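Local coordinates for nucleoporin NUP82 (Chaetomium thermophilum, PDB 5CWW), which probably serves as a structural component of the nuclear pore complex and may dock transport factors, at residues Ile198-Glu203 with Phe234-Ser239; Ala565-Ile568 with Gly574-Ile577. One frame throughout, in Å; residues are numbered along the deposited sequence.

Overall arrangement
The fragment is the N-terminal beta-propeller part of the longer protein. From the N terminus the chain first lays down two four-stranded antiparallel sheets. It then reaches the sheet that holds strand 198-203. Contact 1 closes a loop of 30 residues, in which the chain adds strand 217-220 and helix 221-225 before 234-239 returns to the start of strand 198-203. Contact 2 comes much later and closes a short hairpin between strands 566-570 and 576-580. The two loops lie in series and neither encloses the other. They are about 36 Å apart, centre to centre, on opposite sides of the chain's centre. Contact 2 also lies beside N-terminal strand 49-52 and helix 69-77.

Contact 1: Ile198-Glu203 with Phe234-Ser239; sequences IVRVWE and FGVSTS
Ile198 and Val236 meet through one methyl each, where a loop folds over the start of the third strand of a four-stranded beta-propeller blade. CG2 of Ile198 lies 3.7 Å from CG2 of Val236. The two side chains cross at a slant, and in both residues the bond from CA to CB points toward the other segment. In Ile198, CG2 is anti to the backbone N and CG1 lies beside that N (chi1 -61°), which turns the CG2 methyl to the loop. The other methyl of Val236, CG1, comes to the edge of the Arg200 guanidinium, close to its plane.

Ile198 CG2 serves a second neighbour too. It sits over one face of the Arg200 guanidinium, toward the rim and 3.4 Å above the guanidinium plane. The small contact is therefore apolar at its centre, with a flat cationic group beside it. Further out, Arg200 packs on Thr192 and Thr194 of strand 189-194 and on Ala218 of strand 217-220, the two strands that flank its own. Lys223 NZ of helix 221-225 hydrogen-bonds the Gly235 carbonyl, just before Val236. At the strand start, Ile198 N is hydrogen-bonded to Thr194 OG1.

Contact 2: Ala565-Ile568 with Gly574-Ile577; sequences ATSI and GYFI
The Phe576 ring has Ile568 over one face, in an antiparallel beta hairpin that belongs to the propeller's last sheet along the chain. Ile568 CB stands 4.2 Å from the centroid of the Phe576 ring, 25° off the ring normal and displaced toward the rim, a CH-pi contact. The two side chains run side by side and point the same way. Phe576 CG lies between its backbone N and carbonyl carbon (chi1 64°), which folds the ring back over the neighbouring strand. CD1 of Ile568 reaches Phe576 CZ at 3.9 Å. Outside the hairpin, Phe576 stacks with Phe589, and Leu69 of helix 69-77 touches both Ile568 and Phe576.

The Tyr575 ring meets the other strand with its edge. Ile568 O and Ser567 OG lie near the plane of this ring, with Ser567 OG 3.9 Å from Tyr575 CE1. The hydroxyl ends are held elsewhere: Tyr575 OH by Asp495 OD2, and Ser567 OG by Ala496 N.

Ile568 and Phe576 form a hydrogen-bonded pair. Ile568 N donates to Phe576 O at 3.0 Å, and Phe576 N returns a bond to Ile568 O at 2.9 Å. Both are nearly straight. Ile568 O also receives a CA-H...O contact from Tyr575 CA.

Ser567 and Ile577 form the adjacent non-hydrogen-bonded pair, with side chains on the face opposite Ile568 and Phe576. Tyr503 of strand 501-506 packs against both. Beside them, Ala565 CB rests 3.6 Å from Ile577 CG2.

Contact 1: Ile198-Glu203 with Phe234-Ser239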
loop_
_atom_site.group_PDB
_atom_site.type_symbol
_atom_site.label_atom_id
_atom_site.label_comp_id
_atom_site.label_asym_id
_atom_site.label_seq_id
_atom_site.Cartn_x
_atom_site.Cartn_y
_atom_site.Cartn_z
ATOM N N ILE B 198 1.391 5.510 7.548
ATOM C CA ILE B 198 1.831 6.849 7.185
ATOM C C ILE B 198 2.372 6.828 5.761
ATOM O O ILE B 198 3.294 6.076 5.448
ATOM C CB ILE B 198 2.896 7.382 8.155
ATOM C CG1 ILE B 198 2.311 7.467 9.570
ATOM C CG2 ILE B 198 3.372 8.757 7.713
ATOM C CD1 ILE B 198 3.343 7.599 10.643
ATOM N N VAL B 199 1.780 7.656 4.908
ATOM C CA VAL B 199 2.160 7.742 3.504
ATOM C C VAL B 199 3.071 8.943 3.310
ATOM O O VAL B 199 2.723 10.063 3.689
ATOM C CB VAL B 199 0.924 7.864 2.586
ATOM C CG1 VAL B 199 1.341 7.975 1.121
ATOM C CG2 VAL B 199 -0.003 6.672 2.784
ATOM N N ARG B 200 4.240 8.704 2.729
ATOM C CA ARG B 200 5.220 9.763 2.522
ATOM C C ARG B 200 5.700 9.815 1.079
ATOM O O ARG B 200 6.178 8.819 0.532
ATOM C CB ARG B 200 6.407 9.576 3.469
ATOM C CG ARG B 200 6.153 10.120 4.867
ATOM C CD ARG B 200 7.351 9.907 5.772
ATOM N NE ARG B 200 7.283 8.619 6.458
ATOM C CZ ARG B 200 6.944 8.445 7.732
ATOM N NH1 ARG B 200 6.644 9.477 8.507
ATOM N NH2 ARG B 200 6.916 7.222 8.239
ATOM N N VAL B 201 5.545 10.987 0.472
ATOM C CA VAL B 201 6.007 11.239 -0.885
ATOM C C VAL B 201 7.367 11.941 -0.857
ATOM O O VAL B 201 7.498 13.034 -0.300
ATOM C CB VAL B 201 4.998 12.102 -1.667
ATOM C CG1 VAL B 201 5.473 12.312 -3.105
ATOM C CG2 VAL B 201 3.607 11.462 -1.644
ATOM N N TRP B 202 8.372 11.308 -1.456
ATOM C CA TRP B 202 9.714 11.880 -1.558
ATOM C C TRP B 202 10.014 12.220 -3.008
ATOM O O TRP B 202 9.862 11.371 -3.886
ATOM C CB TRP B 202 10.771 10.906 -1.032
ATOM C CG TRP B 202 10.399 10.207 0.238
ATOM C CD1 TRP B 202 9.542 9.152 0.373
ATOM C CD2 TRP B 202 10.891 10.492 1.554
ATOM N NE1 TRP B 202 9.462 8.770 1.690
ATOM C CE2 TRP B 202 10.282 9.578 2.436
ATOM C CE3 TRP B 202 11.785 11.436 2.071
ATOM C CZ2 TRP B 202 10.537 9.580 3.806
ATOM C CZ3 TRP B 202 12.035 11.436 3.433
ATOM C CH2 TRP B 202 11.415 10.515 4.283
ATOM N N GLU B 203 10.443 13.454 -3.258
ATOM C CA GLU B 203 10.791 13.889 -4.608
ATOM C C GLU B 203 12.291 14.141 -4.702
ATOM O O GLU B 203 12.785 15.202 -4.322
ATOM C CB GLU B 203 9.997 15.140 -4.979
ATOM C CG GLU B 203 8.492 14.886 -5.020
ATOM C CD GLU B 203 7.687 16.128 -5.337
ATOM O OE1 GLU B 203 7.959 16.772 -6.371
ATOM O OE2 GLU B 203 6.783 16.461 -4.543
ATOM N N PHE B 234 -3.468 16.409 8.809
ATOM C CA PHE B 234 -3.204 15.031 8.401
ATOM C C PHE B 234 -1.712 14.739 8.406
ATOM O O PHE B 234 -1.283 13.655 8.007
ATOM C CB PHE B 234 -3.774 14.762 7.008
ATOM C CG PHE B 234 -5.175 15.257 6.823
ATOM C CD1 PHE B 234 -6.188 14.839 7.669
ATOM C CD2 PHE B 234 -5.480 16.142 5.805
ATOM C CE1 PHE B 234 -7.479 15.295 7.502
ATOM C CE2 PHE B 234 -6.770 16.603 5.632
ATOM C CZ PHE B 234 -7.772 16.179 6.482
ATOM N N GLY B 235 -0.927 15.711 8.862
ATOM C CA GLY B 235 0.520 15.618 8.820
ATOM C C GLY B 235 1.091 14.767 9.935
ATOM O O GLY B 235 0.355 14.158 10.714
ATOM N N VAL B 236 2.417 14.728 10.004
ATOM C CA VAL B 236 3.122 13.951 11.011
ATOM C C VAL B 236 4.098 14.847 11.760
ATOM O O VAL B 236 4.754 15.705 11.166
ATOM C CB VAL B 236 3.886 12.767 10.386
ATOM C CG1 VAL B 236 4.573 11.942 11.463
ATOM C CG2 VAL B 236 2.940 11.893 9.577
ATOM N N SER B 237 4.185 14.640 13.067
ATOM C CA SER B 237 5.079 15.414 13.910
ATOM C C SER B 237 6.404 14.697 14.099
ATOM O O SER B 237 6.440 13.510 14.418
ATOM C CB SER B 237 4.441 15.678 15.270
ATOM O OG SER B 237 5.373 16.298 16.137
ATOM N N THR B 238 7.492 15.434 13.907
ATOM C CA THR B 238 8.825 14.906 14.146
ATOM C C THR B 238 8.989 14.538 15.619
ATOM O O THR B 238 9.696 13.588 15.951
ATOM C CB THR B 238 9.905 15.929 13.733
ATOM O OG1 THR B 238 9.805 16.181 12.326
ATOM C CG2 THR B 238 11.306 15.417 14.052
ATOM N N SER B 239 8.319 15.287 16.490
ATOM C CA SER B 239 8.420 15.078 17.931
ATOM C C SER B 239 7.611 13.879 18.423
ATOM O O SER B 239 7.896 13.327 19.484
ATOM C CB SER B 239 7.960 16.333 18.673
ATOM O OG SER B 239 8.694 17.467 18.253
#

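Contact 2: Ala565-Ile568 with Gly574-Ile577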
loop_
_atom_site.group_PDB
_atom_site.type_symbol
_atom_site.label_atom_id
_atom_site.label_comp_id
_atom_site.label_asym_id
_atom_site.label_seq_id
_atom_site.Cartn_x
_atom_site.Cartn_y
_atom_site.Cartn_z
ATOM N N ALA B 565 9.067 -13.459 -7.648
ATOM C CA ALA B 565 9.300 -13.770 -9.053
ATOM C C ALA B 565 9.541 -12.505 -9.866
ATOM O O ALA B 565 8.841 -11.508 -9.701
ATOM C CB ALA B 565 8.121 -14.544 -9.620
ATOM N N THR B 566 10.542 -12.554 -10.737
ATOM C CA THR B 566 10.871 -11.436 -11.609
ATOM C C THR B 566 10.733 -11.868 -13.062
ATOM O O THR B 566 11.484 -12.719 -13.540
ATOM C CB THR B 566 12.299 -10.923 -11.355
ATOM O OG1 THR B 566 12.461 -10.628 -9.960
ATOM C CG2 THR B 566 12.575 -9.671 -12.173
ATOM N N SER B 567 9.762 -11.288 -13.758
ATOM C CA SER B 567 9.495 -11.646 -15.145
ATOM C C SER B 567 10.421 -10.894 -16.093
ATOM O O SER B 567 10.604 -9.682 -15.972
ATOM C CB SER B 567 8.034 -11.360 -15.501
ATOM O OG SER B 567 7.722 -11.866 -16.788
ATOM N N ILE B 568 11.003 -11.629 -17.036
ATOM C CA ILE B 568 11.920 -11.060 -18.019
ATOM C C ILE B 568 11.573 -11.549 -19.418
ATOM O O ILE B 568 11.377 -12.744 -19.634
ATOM C CB ILE B 568 13.384 -11.424 -17.703
ATOM C CG1 ILE B 568 13.657 -11.205 -16.211
ATOM C CG2 ILE B 568 14.328 -10.611 -18.589
ATOM C CD1 ILE B 568 15.123 -11.249 -15.800
ATOM N N GLY B 574 15.284 -14.598 -24.081
ATOM C CA GLY B 574 13.950 -15.163 -24.166
ATOM C C GLY B 574 13.005 -14.684 -23.079
ATOM O O GLY B 574 13.193 -13.617 -22.492
ATOM N N TYR B 575 11.987 -15.496 -22.815
ATOM C CA TYR B 575 10.903 -15.147 -21.904
ATOM C C TYR B 575 10.859 -16.148 -20.757
ATOM O O TYR B 575 10.602 -17.334 -20.969
ATOM C CB TYR B 575 9.579 -15.117 -22.671
ATOM C CG TYR B 575 8.332 -14.935 -21.833
ATOM C CD1 TYR B 575 8.278 -14.002 -20.804
ATOM C CD2 TYR B 575 7.191 -15.680 -22.102
ATOM C CE1 TYR B 575 7.125 -13.835 -20.051
ATOM C CE2 TYR B 575 6.039 -15.520 -21.360
ATOM C CZ TYR B 575 6.008 -14.598 -20.337
ATOM O OH TYR B 575 4.852 -14.449 -19.607
ATOM N N PHE B 576 11.114 -15.671 -19.542
ATOM C CA PHE B 576 11.236 -16.559 -18.392
ATOM C C PHE B 576 11.000 -15.847 -17.065
ATOM O O PHE B 576 10.916 -14.620 -17.005
ATOM C CB PHE B 576 12.623 -17.210 -18.382
ATOM C CG PHE B 576 13.756 -16.234 -18.214
ATOM C CD1 PHE B 576 14.163 -15.435 -19.270
ATOM C CD2 PHE B 576 14.422 -16.126 -17.005
ATOM C CE1 PHE B 576 15.208 -14.541 -19.119
ATOM C CE2 PHE B 576 15.467 -15.234 -16.848
ATOM C CZ PHE B 576 15.861 -14.442 -17.907
ATOM N N ILE B 577 10.885 -16.644 -16.007
ATOM C CA ILE B 577 10.757 -16.139 -14.648
ATOM C C ILE B 577 12.055 -16.356 -13.899
ATOM O O ILE B 577 12.724 -17.369 -14.090
ATOM C CB ILE B 577 9.628 -16.839 -13.887
ATOM C CG1 ILE B 577 8.303 -16.633 -14.604
ATOM C CG2 ILE B 577 9.520 -16.318 -12.458
ATOM C CD1 ILE B 577 7.329 -17.696 -14.271
#